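Local atomic coordinates of ferredoxin-NADP reductase (Neisseria gonorrhoeae MIA_2011_03-10, PDB entry 5TR9), a protein that binds FAD and probably passes electrons between NADP(H) and ferredoxin through the flavin. Residues Lys31-Ala36 / Ala94-Gly99; Asp75-Phe80 / Ile102-Asn107; Glu207-Asn212 / Phe242-Asp247; Glu225-Met230 / Met248-His253. All coordinates share one frame; numbering follows the deposited sequence.

How the interactions relate
From the N terminus, segment 31-36 on strand 32-38 meets segment 94-99 at the end of helix 88-95 (interaction 1). Before that loop closes, segment 75-80 opens interaction 2, which ends on segment 102-107; the two contacts therefore cross, and a backbone hydrogen bond joins Phe-35 and Tyr-79 on the neighbouring strands 32-38 and 76-82. Interaction 1 ties the exit of helix 88-95 to the flavin-binding barrel; interaction 2 joins two of its strands across the interior. In the nucleotide-binding domain, segments 207-212 and 225-230 pair with 242-247 and 248-253 respectively, so interactions 3 and 4 cross as well, touching through Leu-245, Phe-229 and Tyr-250. The two pairs lie on opposite sides of the chain's centre.

Interaction 1. Residues Lys31-Ala36 / Ala94-Gly99; sequences KLITFA and AKMQQG
Met-96 and Phe-35 meet where the chain leaves helix 88-95 and passes an end of the flavin-binding barrel. Segment 94-99 begins at Ala-94 and Lys-95, in the weakly bonded end of that helix, and their backbone leads into Met-96, which makes the contact. Its CG stands between the backbone N and the carbonyl carbon (chi1 73°), and from there the chain runs extended, carrying the methyl group inward to strand 32-38. Met-96 CE lands over the middle of one face of the Phe-35 ring, 3.7 Å from the ring centroid and 13° off the ring normal, a CH-pi contact. The nearest ring atom is Phe-35 CG, 3.6 Å from Met-96 CE; the other ring carbons follow within little more than half an ångström, the methyl leaning slightly to the CG side. Met-96 SD follows behind the methyl, 5.0 Å from the centroid of the Phe-35 ring, a Met-aromatic contact in which the sulfur stands well above the face. At the flank of the same methyl, Ile-33 CD1 lies 4.3 Å from Met-96 CE. Just after Met-96 the chain is held by a bond from Gln-97 N to Asp-100 OD2. Around the contact, Phe-93 meets the Phe-35 ring and Leu-53 touches it, while Met-96 also packs on Ile-22 and Phe-55, placing the thioether among side chains of strands 17-27 and 50-57. No hydrogen bond joins the two segments. The contact is wholly apolar: dispersion and the weak attraction of a polarised methyl for the pi cloud tie the chain leaving the helix to the barrel.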
# COMPACT_ATOMS: atom_id res chain seq x y z
N LYS A 31 -8.97 12.05 -10.22
CA LYS A 31 -9.22 10.61 -10.20
C LYS A 31 -8.60 9.90 -9.01
O LYS A 31 -8.73 8.67 -8.91
CB LYS A 31 -8.70 9.98 -11.50
CG LYS A 31 -9.32 10.54 -12.77
CD LYS A 31 -10.81 10.22 -12.83
CE LYS A 31 -11.47 10.87 -14.04
NZ LYS A 31 -12.95 10.78 -13.96
N LEU A 32 -7.91 10.61 -8.11
CA LEU A 32 -7.30 9.98 -6.94
C LEU A 32 -7.92 10.60 -5.69
O LEU A 32 -7.77 11.81 -5.46
CB LEU A 32 -5.78 10.16 -6.94
CG LEU A 32 -5.07 9.51 -8.14
CD1 LEU A 32 -3.58 9.81 -8.12
CD2 LEU A 32 -5.30 8.00 -8.17
N ILE A 33 -8.59 9.78 -4.89
CA ILE A 33 -9.23 10.27 -3.67
C ILE A 33 -8.70 9.53 -2.46
O ILE A 33 -8.32 8.35 -2.53
CB ILE A 33 -10.78 10.15 -3.72
CG1 ILE A 33 -11.19 8.68 -3.83
CG2 ILE A 33 -11.34 10.96 -4.87
CD1 ILE A 33 -12.70 8.45 -3.63
N THR A 34 -8.68 10.23 -1.33
CA THR A 34 -8.71 9.56 -0.04
C THR A 34 -10.04 9.89 0.62
O THR A 34 -10.66 10.91 0.31
CB THR A 34 -7.53 9.94 0.88
OG1 THR A 34 -7.45 11.37 1.03
CG2 THR A 34 -6.22 9.42 0.30
N PHE A 35 -10.51 8.99 1.47
CA PHE A 35 -11.75 9.25 2.19
C PHE A 35 -11.71 8.52 3.52
O PHE A 35 -10.98 7.54 3.69
CB PHE A 35 -13.00 8.84 1.37
CG PHE A 35 -13.08 7.37 1.02
CD1 PHE A 35 -12.45 6.87 -0.12
CD2 PHE A 35 -13.85 6.50 1.79
CE1 PHE A 35 -12.55 5.52 -0.46
CE2 PHE A 35 -13.96 5.14 1.45
CZ PHE A 35 -13.31 4.65 0.32
N ALA A 36 -12.48 9.03 4.48
CA ALA A 36 -12.56 8.45 5.80
C ALA A 36 -13.99 8.03 6.08
O ALA A 36 -14.94 8.68 5.63
CB ALA A 36 -12.11 9.44 6.88
N ALA A 94 -17.44 8.36 -6.83
CA ALA A 94 -17.41 9.69 -7.42
C ALA A 94 -18.60 10.54 -6.98
O ALA A 94 -18.52 11.77 -7.03
CB ALA A 94 -17.38 9.59 -8.94
N LYS A 95 -19.69 9.91 -6.55
CA LYS A 95 -20.91 10.60 -6.15
C LYS A 95 -21.11 10.67 -4.64
O LYS A 95 -21.97 11.43 -4.19
CB LYS A 95 -22.13 9.91 -6.76
N MET A 96 -20.34 9.92 -3.86
CA MET A 96 -20.63 9.83 -2.43
C MET A 96 -20.17 11.10 -1.71
O MET A 96 -19.28 11.82 -2.15
CB MET A 96 -19.96 8.61 -1.81
CG MET A 96 -18.46 8.71 -1.66
SD MET A 96 -17.77 7.12 -1.16
CE MET A 96 -16.02 7.53 -1.12
N GLN A 97 -20.81 11.36 -0.57
CA GLN A 97 -20.42 12.52 0.23
C GLN A 97 -20.74 12.28 1.69
O GLN A 97 -21.44 11.32 2.05
CB GLN A 97 -21.12 13.78 -0.26
CG GLN A 97 -22.60 13.79 0.03
CD GLN A 97 -23.27 14.90 -0.73
OE1 GLN A 97 -23.15 16.07 -0.37
NE2 GLN A 97 -23.96 14.55 -1.80
N GLN A 98 -20.22 13.17 2.53
CA GLN A 98 -20.39 13.09 3.97
C GLN A 98 -21.82 12.78 4.38
O GLN A 98 -22.77 13.42 3.91
CB GLN A 98 -19.95 14.42 4.61
CG GLN A 98 -20.18 14.46 6.11
CD GLN A 98 -19.83 15.81 6.70
OE1 GLN A 98 -18.88 16.46 6.27
NE2 GLN A 98 -20.60 16.23 7.69
N GLY A 99 -21.97 11.78 5.24
CA GLY A 99 -23.26 11.39 5.77
C GLY A 99 -23.90 10.22 5.04
O GLY A 99 -24.86 9.63 5.56

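Interaction 2. Residues Asp75-Phe80 / Ile102-Asn107; sequences DTLEYF and ILLDKN. With FAD (flavin-adenine dinucleotide), chain C.
The interior of the antiparallel flavin-binding barrel brings Leu-77 and Tyr-79 of strand 76-82 up to Leu-104 of strand 101-105, strands that are not neighbours in the sheet. Leu-104 divides its two methyls between them. Its CD2 meets Leu-77 CD1 at 3.6 Å, the two branches touching end to end while the side chains cross at about a right angle. Its CD1 faces the phenol end of the other residue, with Tyr-79 OH 3.9 Å away. In Leu-104, chi1 of 175° puts CG anti to the backbone N, and chi2 of 64° turns one methyl to each partner. Leu-53 packs on both Tyr-79 and Leu-104, while Ile-37 touches Leu-77 and Tyr-79. At the far end of segment 75-80 the same strand that contributes to this core reaches the cofactor and presents a carbonyl oxygen to the isoalloxazine edge: flavin N3 donates to Phe-80 O over 2.8 Å, with an N-H...O angle of 156°. At the end of segment 102-107 an Asx turn forms, in which Asp-105 OD1 accepts on its anti lone pair from Asn-107 N at 2.8 Å. The barrel contact itself contains no hydrogen bond. The phenol oxygen takes its polar partner from Ser-51 OG, so its approach to the leucine methyl is plain van der Waals contact; hydrophobic packing alone joins the two segments here, with the buried tyrosine hydroxyl satisfied by the serine.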
# COMPACT_ATOMS: atom_id res chain seq x y z
N ASP A 75 -8.98 6.89 15.07
CA ASP A 75 -10.38 6.83 15.48
C ASP A 75 -11.35 6.84 14.30
O ASP A 75 -12.55 7.01 14.51
CB ASP A 75 -10.70 8.00 16.40
CG ASP A 75 -9.98 7.90 17.73
OD1 ASP A 75 -9.43 6.81 18.01
OD2 ASP A 75 -9.98 8.89 18.48
N THR A 76 -10.83 6.69 13.09
CA THR A 76 -11.58 6.58 11.85
C THR A 76 -10.82 5.60 10.98
O THR A 76 -9.70 5.20 11.31
CB THR A 76 -11.70 7.93 11.14
OG1 THR A 76 -10.39 8.49 10.98
CG2 THR A 76 -12.58 8.89 11.94
N LEU A 77 -11.43 5.21 9.86
CA LEU A 77 -10.77 4.39 8.85
C LEU A 77 -10.61 5.22 7.58
O LEU A 77 -11.58 5.80 7.11
CB LEU A 77 -11.57 3.13 8.55
CG LEU A 77 -11.63 2.12 9.69
CD1 LEU A 77 -12.83 1.18 9.50
CD2 LEU A 77 -10.31 1.33 9.75
N GLU A 78 -9.40 5.25 7.03
CA GLU A 78 -9.14 5.99 5.81
C GLU A 78 -8.69 5.03 4.71
O GLU A 78 -8.02 4.03 4.97
CB GLU A 78 -8.09 7.07 6.04
CG GLU A 78 -7.95 8.05 4.89
CD GLU A 78 -7.04 9.22 5.21
OE1 GLU A 78 -7.13 9.79 6.33
OE2 GLU A 78 -6.25 9.59 4.32
N TYR A 79 -9.06 5.38 3.47
CA TYR A 79 -8.76 4.57 2.29
C TYR A 79 -8.30 5.48 1.17
O TYR A 79 -8.58 6.68 1.16
CB TYR A 79 -9.99 3.75 1.85
CG TYR A 79 -10.51 2.86 2.96
CD1 TYR A 79 -9.95 1.61 3.18
CD2 TYR A 79 -11.52 3.31 3.82
CE1 TYR A 79 -10.41 0.80 4.22
CE2 TYR A 79 -11.98 2.51 4.86
CZ TYR A 79 -11.42 1.25 5.06
OH TYR A 79 -11.89 0.48 6.10
N PHE A 80 -7.54 4.89 0.23
CA PHE A 80 -7.02 5.56 -0.96
C PHE A 80 -7.55 4.80 -2.17
O PHE A 80 -7.23 3.62 -2.34
CB PHE A 80 -5.48 5.57 -0.94
CG PHE A 80 -4.83 5.97 -2.25
CD1 PHE A 80 -5.39 6.94 -3.06
CD2 PHE A 80 -3.61 5.41 -2.62
CE1 PHE A 80 -4.77 7.32 -4.26
CE2 PHE A 80 -2.97 5.80 -3.80
CZ PHE A 80 -3.55 6.74 -4.62
N ILE A 102 -22.10 3.70 4.10
CA ILE A 102 -21.19 2.75 3.47
C ILE A 102 -21.11 1.55 4.40
O ILE A 102 -21.21 1.69 5.63
CB ILE A 102 -19.81 3.37 3.18
CG1 ILE A 102 -18.93 2.42 2.35
CG2 ILE A 102 -19.08 3.77 4.48
CD1 ILE A 102 -17.71 3.12 1.72
N LEU A 103 -20.98 0.36 3.82
CA LEU A 103 -20.99 -0.89 4.57
C LEU A 103 -19.56 -1.36 4.80
O LEU A 103 -18.73 -1.31 3.89
CB LEU A 103 -21.78 -1.97 3.83
CG LEU A 103 -23.16 -1.56 3.32
CD1 LEU A 103 -23.84 -2.76 2.69
CD2 LEU A 103 -23.99 -0.99 4.44
N LEU A 104 -19.28 -1.82 6.03
CA LEU A 104 -17.95 -2.27 6.42
C LEU A 104 -18.03 -3.72 6.88
O LEU A 104 -18.63 -4.01 7.91
CB LEU A 104 -17.39 -1.38 7.54
CG LEU A 104 -16.04 -1.79 8.15
CD1 LEU A 104 -14.93 -1.70 7.12
CD2 LEU A 104 -15.76 -0.90 9.35
N ASP A 105 -17.43 -4.62 6.11
CA ASP A 105 -17.34 -6.02 6.54
C ASP A 105 -16.63 -6.08 7.89
O ASP A 105 -15.67 -5.35 8.12
CB ASP A 105 -16.58 -6.83 5.48
CG ASP A 105 -16.62 -8.32 5.75
OD1 ASP A 105 -16.05 -8.78 6.76
OD2 ASP A 105 -17.24 -9.05 4.94
N LYS A 106 -17.13 -6.93 8.78
CA LYS A 106 -16.60 -6.97 10.15
C LYS A 106 -15.18 -7.50 10.21
O LYS A 106 -14.50 -7.30 11.23
CB LYS A 106 -17.52 -7.79 11.06
CG LYS A 106 -18.84 -7.10 11.37
CD LYS A 106 -19.71 -7.92 12.30
CE LYS A 106 -20.99 -7.16 12.60
NZ LYS A 106 -21.95 -7.99 13.41
N ASN A 107 -14.69 -8.16 9.16
CA ASN A 107 -13.39 -8.81 9.20
C ASN A 107 -12.41 -8.10 8.27
O ASN A 107 -12.74 -7.81 7.12
CB ASN A 107 -13.50 -10.28 8.79
CG ASN A 107 -12.17 -11.00 8.85
OD1 ASN A 107 -11.59 -11.17 9.92
ND2 ASN A 107 -11.68 -11.44 7.69
PA FAD C . -13.63 -3.02 -11.00
O1A FAD C . -14.78 -3.64 -11.72
O2A FAD C . -13.29 -3.59 -9.63
O5B FAD C . -12.31 -3.10 -11.84
C5B FAD C . -12.28 -2.74 -13.23
C4B FAD C . -10.84 -2.81 -13.68
O4B FAD C . -10.13 -1.68 -13.12
C3B FAD C . -10.07 -4.02 -13.18
O3B FAD C . -10.24 -5.15 -14.02
C2B FAD C . -8.62 -3.52 -13.22
O2B FAD C . -8.07 -3.61 -14.53
C1B FAD C . -8.78 -2.04 -12.88
N9A FAD C . -8.47 -1.68 -11.51
C8A FAD C . -9.21 -1.94 -10.38
N7A FAD C . -8.70 -1.44 -9.28
C5A FAD C . -7.56 -0.78 -9.72
C6A FAD C . -6.58 -0.04 -9.04
N6A FAD C . -6.59 0.15 -7.71
N1A FAD C . -5.56 0.47 -9.77
C2A FAD C . -5.55 0.27 -11.09
N3A FAD C . -6.42 -0.41 -11.84
C4A FAD C . -7.42 -0.90 -11.09
N1 FAD C . -8.30 -0.31 -5.14
C2 FAD C . -7.93 0.92 -4.69
O2 FAD C . -8.19 1.94 -5.34
N3 FAD C . -7.24 1.02 -3.48
C4 FAD C . -6.87 -0.04 -2.67
O4 FAD C . -6.27 0.16 -1.62
C4X FAD C . -7.27 -1.33 -3.16
N5 FAD C . -6.94 -2.40 -2.46
C5X FAD C . -7.33 -3.64 -2.94
C6 FAD C . -6.99 -4.78 -2.20
C7 FAD C . -7.36 -6.04 -2.64
C7M FAD C . -7.00 -7.25 -1.82
C8 FAD C . -8.09 -6.18 -3.83
C8M FAD C . -8.51 -7.55 -4.32
C9 FAD C . -8.43 -5.05 -4.57
C9A FAD C . -8.06 -3.78 -4.13
N10 FAD C . -8.34 -2.61 -4.88
C10 FAD C . -7.99 -1.37 -4.40
C1' FAD C . -9.21 -2.66 -6.05
C2' FAD C . -10.66 -2.34 -5.63
O2' FAD C . -11.23 -3.40 -4.86
C3' FAD C . -11.55 -2.05 -6.84
O3' FAD C . -11.38 -3.07 -7.82
C4' FAD C . -11.39 -0.64 -7.41
O4' FAD C . -11.86 0.30 -6.44
C5' FAD C . -12.14 -0.42 -8.71
O5' FAD C . -13.51 -0.80 -8.52
P FAD C . -14.56 -0.65 -9.70
O1P FAD C . -14.67 0.82 -10.10
O2P FAD C . -15.80 -1.36 -9.29
O3P FAD C . -13.84 -1.45 -10.89

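Interaction 3. Residues Glu207-Asn212 / Phe242-Asp247; sequences ELLKNN and FQTLLD
Leu-209 and Lys-210, in the last turn of helix 205-210, meet Thr-244 and Leu-245 of helix 235-247, a helix-helix contact on the flank of the parallel sheet of the nucleotide-binding domain. The nearest CA atoms are those of Lys-210 and Thr-244, 7.2 Å apart. The apolar part lies on the inner side. Leu-209 CD1 approaches Leu-245 CD2 at 3.9 Å, one branch of each leucine doing the touching, and the two side chains cross obliquely. Leu-209 CB rests 4.1 Å from Thr-244 CG2. The same threonine methyl also lies against the start of the lysine chain, Lys-210 CG being 3.8 Å from Thr-244 CG2, so it fills the angle between two successive residues of the facing helix. Beneath this layer Leu-245 continues onto Phe-229, Ile-231 and Ile-261, and Leu-209 onto Ile-214, which link the pair to the sheet and to helix 213-218. The polar part lies on the exposed side, with Lys-210. The lysine chain runs extended until a bend at its last torsion (chi4 75°) turns the ammonium group back to the threonine, the lysine and threonine side chains crossing at about a right angle. Thr-244 OG1 stands beside its own backbone N, and it also bonds to Asp-240 O in the preceding turn, so two partners hold the hydroxyl. Asp-247 OD2, 6.6 Å from Lys-210 NZ, could at most add a weak long-range attraction. The bond across the helices is from Lys-210 NZ to Thr-244 OG1, 3.1 Å long.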
# COMPACT_ATOMS: atom_id res chain seq x y z
N GLU A 207 13.13 -3.61 -13.53
CA GLU A 207 14.36 -3.17 -14.17
C GLU A 207 15.28 -2.44 -13.19
O GLU A 207 16.50 -2.61 -13.23
CB GLU A 207 14.06 -2.28 -15.38
CG GLU A 207 15.34 -1.91 -16.15
CD GLU A 207 15.10 -1.17 -17.46
OE1 GLU A 207 13.92 -0.92 -17.81
OE2 GLU A 207 16.09 -0.83 -18.14
N LEU A 208 14.70 -1.61 -12.31
CA LEU A 208 15.48 -0.88 -11.32
C LEU A 208 16.08 -1.79 -10.26
O LEU A 208 17.07 -1.41 -9.62
CB LEU A 208 14.62 0.19 -10.65
CG LEU A 208 14.02 1.24 -11.58
CD1 LEU A 208 12.95 2.02 -10.84
CD2 LEU A 208 15.11 2.18 -12.12
N LEU A 209 15.50 -2.97 -10.04
CA LEU A 209 16.16 -3.97 -9.20
C LEU A 209 17.32 -4.62 -9.95
O LEU A 209 18.41 -4.78 -9.40
CB LEU A 209 15.15 -5.03 -8.76
CG LEU A 209 14.10 -4.59 -7.76
CD1 LEU A 209 12.99 -5.64 -7.65
CD2 LEU A 209 14.73 -4.31 -6.38
N LYS A 210 17.09 -4.99 -11.21
CA LYS A 210 18.12 -5.66 -12.00
C LYS A 210 19.37 -4.80 -12.13
O LYS A 210 20.49 -5.32 -12.04
CB LYS A 210 17.58 -5.99 -13.39
CG LYS A 210 16.51 -7.05 -13.46
CD LYS A 210 16.15 -7.31 -14.93
CE LYS A 210 14.97 -8.25 -15.09
NZ LYS A 210 13.68 -7.57 -14.78
N ASN A 211 19.21 -3.50 -12.37
CA ASN A 211 20.35 -2.64 -12.66
C ASN A 211 20.91 -1.96 -11.42
O ASN A 211 21.76 -1.06 -11.54
CB ASN A 211 19.98 -1.59 -13.74
CG ASN A 211 19.00 -0.51 -13.25
OD1 ASN A 211 18.74 -0.36 -12.06
ND2 ASN A 211 18.47 0.27 -14.20
N ASN A 212 20.45 -2.36 -10.23
CA ASN A 212 20.94 -1.88 -8.94
C ASN A 212 20.61 -0.42 -8.66
O ASN A 212 21.18 0.17 -7.74
CB ASN A 212 22.45 -2.11 -8.81
CG ASN A 212 22.81 -3.57 -8.84
OD1 ASN A 212 22.41 -4.33 -7.96
ND2 ASN A 212 23.53 -3.98 -9.87
N PHE A 242 8.50 -10.27 -8.36
CA PHE A 242 8.76 -11.54 -7.69
C PHE A 242 9.75 -12.39 -8.48
O PHE A 242 10.74 -12.90 -7.93
CB PHE A 242 7.44 -12.29 -7.49
CG PHE A 242 7.60 -13.68 -6.94
CD1 PHE A 242 8.07 -13.88 -5.66
CD2 PHE A 242 7.24 -14.78 -7.70
CE1 PHE A 242 8.23 -15.17 -5.17
CE2 PHE A 242 7.38 -16.08 -7.20
CZ PHE A 242 7.86 -16.26 -5.93
N GLN A 243 9.51 -12.54 -9.79
CA GLN A 243 10.39 -13.37 -10.60
C GLN A 243 11.80 -12.78 -10.66
O GLN A 243 12.78 -13.53 -10.67
CB GLN A 243 9.81 -13.53 -12.00
CG GLN A 243 8.49 -14.26 -11.98
CD GLN A 243 7.93 -14.57 -13.34
OE1 GLN A 243 8.45 -14.12 -14.38
NE2 GLN A 243 6.86 -15.36 -13.36
N THR A 244 11.91 -11.45 -10.69
CA THR A 244 13.22 -10.80 -10.68
C THR A 244 13.96 -11.07 -9.38
O THR A 244 15.15 -11.41 -9.40
CB THR A 244 13.04 -9.30 -10.93
OG1 THR A 244 12.57 -9.11 -12.27
CG2 THR A 244 14.37 -8.55 -10.77
N LEU A 245 13.26 -10.96 -8.24
CA LEU A 245 13.89 -11.23 -6.95
C LEU A 245 14.29 -12.70 -6.83
O LEU A 245 15.36 -13.01 -6.29
CB LEU A 245 12.95 -10.82 -5.81
CG LEU A 245 12.74 -9.30 -5.70
CD1 LEU A 245 11.68 -9.00 -4.65
CD2 LEU A 245 14.07 -8.62 -5.35
N LEU A 246 13.46 -13.63 -7.33
CA LEU A 246 13.89 -15.03 -7.36
C LEU A 246 15.20 -15.19 -8.13
O LEU A 246 16.08 -15.95 -7.72
CB LEU A 246 12.81 -15.91 -7.98
CG LEU A 246 11.49 -16.15 -7.25
CD1 LEU A 246 10.74 -17.32 -7.88
CD2 LEU A 246 11.69 -16.39 -5.77
N ASP A 247 15.34 -14.48 -9.26
CA ASP A 247 16.57 -14.57 -10.05
C ASP A 247 17.77 -14.03 -9.27
O ASP A 247 18.90 -14.46 -9.51
CB ASP A 247 16.42 -13.80 -11.36
CG ASP A 247 15.51 -14.50 -12.36
OD1 ASP A 247 15.29 -15.72 -12.24
OD2 ASP A 247 15.02 -13.81 -13.29

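Interaction 4. Residues Glu225-Met230 / Met248-His253; sequences ESTRFM and MGYAMH
Phe-229 drives the edge of its ring into a face of Tyr-250, a T-shaped pair with planes at 89° and centroids of the two rings 5.0 Å apart. The leading atom is Phe-229 CE2, which sits above the tyrosine ring toward its rim, 3.5 Å from Tyr-250 CE1 and 3.7 Å from Tyr-250 CZ. Behind it comes Phe-229 CD2, at 4.1 Å from Tyr-250 CD1. The two side chains cross at about a right angle. Thr-227, two residues back on the same strand, adds a smaller touch: its CG2 lies over one face of Phe-229, near the rim, while Thr-227 CB is 4.3 Å from Tyr-250 CE1. The Thr-227 hydroxyl is bonded to the backbone N of Thr-223. On the other side of the strand, Arg-228 NH1 donates to Thr-227 O at 2.8 Å; this acceptor lies in the guanidinium plane, yet the donor stands 60° out of the carbonyl plane. Leu-245 packs against both rings, and Val-124 and Leu-126 back Phe-229. Before Tyr-250, the chain leaves helix 235-247 at Gly-249, whose positive phi belongs to a Schellman motif; the helix thus ends just ahead of the tyrosine, whose ring lies against Phe-229 of strand 227-233. The arrangement belongs to the NAD-binding domain's parallel alpha/beta fold, where the loop between helix 235-247 and strand 261-265 is anchored on strand 227-233.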
# COMPACT_ATOMS: atom_id res chain seq x y z
N GLU A 225 20.50 -12.19 2.82
CA GLU A 225 20.68 -12.31 4.25
C GLU A 225 20.06 -11.13 5.00
O GLU A 225 19.46 -11.32 6.07
CB GLU A 225 22.18 -12.43 4.57
CG GLU A 225 22.47 -13.07 5.93
CD GLU A 225 22.28 -12.12 7.10
OE1 GLU A 225 22.48 -10.90 6.91
OE2 GLU A 225 21.92 -12.59 8.20
N SER A 226 20.16 -9.92 4.45
CA SER A 226 19.85 -8.71 5.21
C SER A 226 18.56 -8.00 4.79
O SER A 226 18.06 -7.17 5.56
CB SER A 226 21.00 -7.70 5.10
OG SER A 226 21.22 -7.37 3.74
N THR A 227 18.02 -8.29 3.62
CA THR A 227 16.90 -7.52 3.08
C THR A 227 15.62 -8.34 3.14
O THR A 227 15.62 -9.55 2.88
CB THR A 227 17.18 -7.10 1.63
OG1 THR A 227 18.48 -6.49 1.57
CG2 THR A 227 16.14 -6.09 1.11
N ARG A 228 14.51 -7.67 3.47
CA ARG A 228 13.19 -8.30 3.44
C ARG A 228 12.25 -7.42 2.64
O ARG A 228 12.13 -6.23 2.93
CB ARG A 228 12.67 -8.54 4.87
CG ARG A 228 13.59 -9.43 5.72
CD ARG A 228 13.65 -10.87 5.17
NE ARG A 228 14.46 -11.78 5.99
CZ ARG A 228 15.76 -12.00 5.81
NH1 ARG A 228 16.43 -11.37 4.86
NH2 ARG A 228 16.40 -12.87 6.59
N PHE A 229 11.61 -8.00 1.63
CA PHE A 229 10.80 -7.27 0.66
C PHE A 229 9.31 -7.49 0.89
O PHE A 229 8.88 -8.61 1.17
CB PHE A 229 11.11 -7.71 -0.78
CG PHE A 229 12.45 -7.27 -1.30
CD1 PHE A 229 12.62 -6.01 -1.84
CD2 PHE A 229 13.54 -8.14 -1.27
CE1 PHE A 229 13.86 -5.60 -2.35
CE2 PHE A 229 14.78 -7.74 -1.77
CZ PHE A 229 14.94 -6.47 -2.31
N MET A 230 8.52 -6.44 0.68
CA MET A 230 7.08 -6.56 0.57
C MET A 230 6.67 -5.90 -0.74
O MET A 230 7.21 -4.86 -1.11
CB MET A 230 6.37 -5.89 1.75
CG MET A 230 6.90 -6.36 3.10
SD MET A 230 6.07 -5.56 4.47
CE MET A 230 4.47 -6.40 4.42
N MET A 248 17.53 -13.09 -8.36
CA MET A 248 18.55 -12.46 -7.53
C MET A 248 18.83 -13.23 -6.24
O MET A 248 19.64 -12.77 -5.43
CB MET A 248 18.15 -11.02 -7.21
CG MET A 248 18.18 -10.11 -8.43
SD MET A 248 17.36 -8.51 -8.26
CE MET A 248 18.40 -7.69 -7.04
N GLY A 249 18.18 -14.37 -6.02
CA GLY A 249 18.49 -15.22 -4.89
C GLY A 249 17.55 -15.13 -3.71
O GLY A 249 17.85 -15.71 -2.66
N TYR A 250 16.43 -14.43 -3.86
CA TYR A 250 15.44 -14.29 -2.80
C TYR A 250 14.37 -15.37 -2.93
O TYR A 250 14.25 -16.03 -3.96
CB TYR A 250 14.82 -12.88 -2.84
CG TYR A 250 15.85 -11.78 -2.64
CD1 TYR A 250 16.16 -11.32 -1.36
CD2 TYR A 250 16.53 -11.23 -3.71
CE1 TYR A 250 17.12 -10.33 -1.16
CE2 TYR A 250 17.48 -10.24 -3.53
CZ TYR A 250 17.77 -9.79 -2.25
OH TYR A 250 18.73 -8.82 -2.06
N ALA A 251 13.59 -15.55 -1.85
CA ALA A 251 12.59 -16.61 -1.80
C ALA A 251 11.35 -16.10 -1.08
O ALA A 251 11.39 -15.13 -0.33
CB ALA A 251 13.13 -17.86 -1.09
N MET A 252 10.23 -16.78 -1.34
CA MET A 252 8.98 -16.39 -0.70
C MET A 252 8.99 -16.74 0.79
O MET A 252 9.49 -17.79 1.21
CB MET A 252 7.81 -17.07 -1.41
CG MET A 252 6.43 -16.58 -0.99
SD MET A 252 5.10 -17.66 -1.57
CE MET A 252 5.25 -17.47 -3.34
N HIS A 253 8.43 -15.84 1.59
CA HIS A 253 8.10 -16.19 2.96
C HIS A 253 6.92 -17.16 2.95
O HIS A 253 5.93 -16.91 2.26
CB HIS A 253 7.74 -14.94 3.75
CG HIS A 253 7.27 -15.22 5.14
ND1 HIS A 253 8.15 -15.42 6.18
CD2 HIS A 253 6.03 -15.36 5.66
CE1 HIS A 253 7.47 -15.66 7.29
NE2 HIS A 253 6.18 -15.64 7.00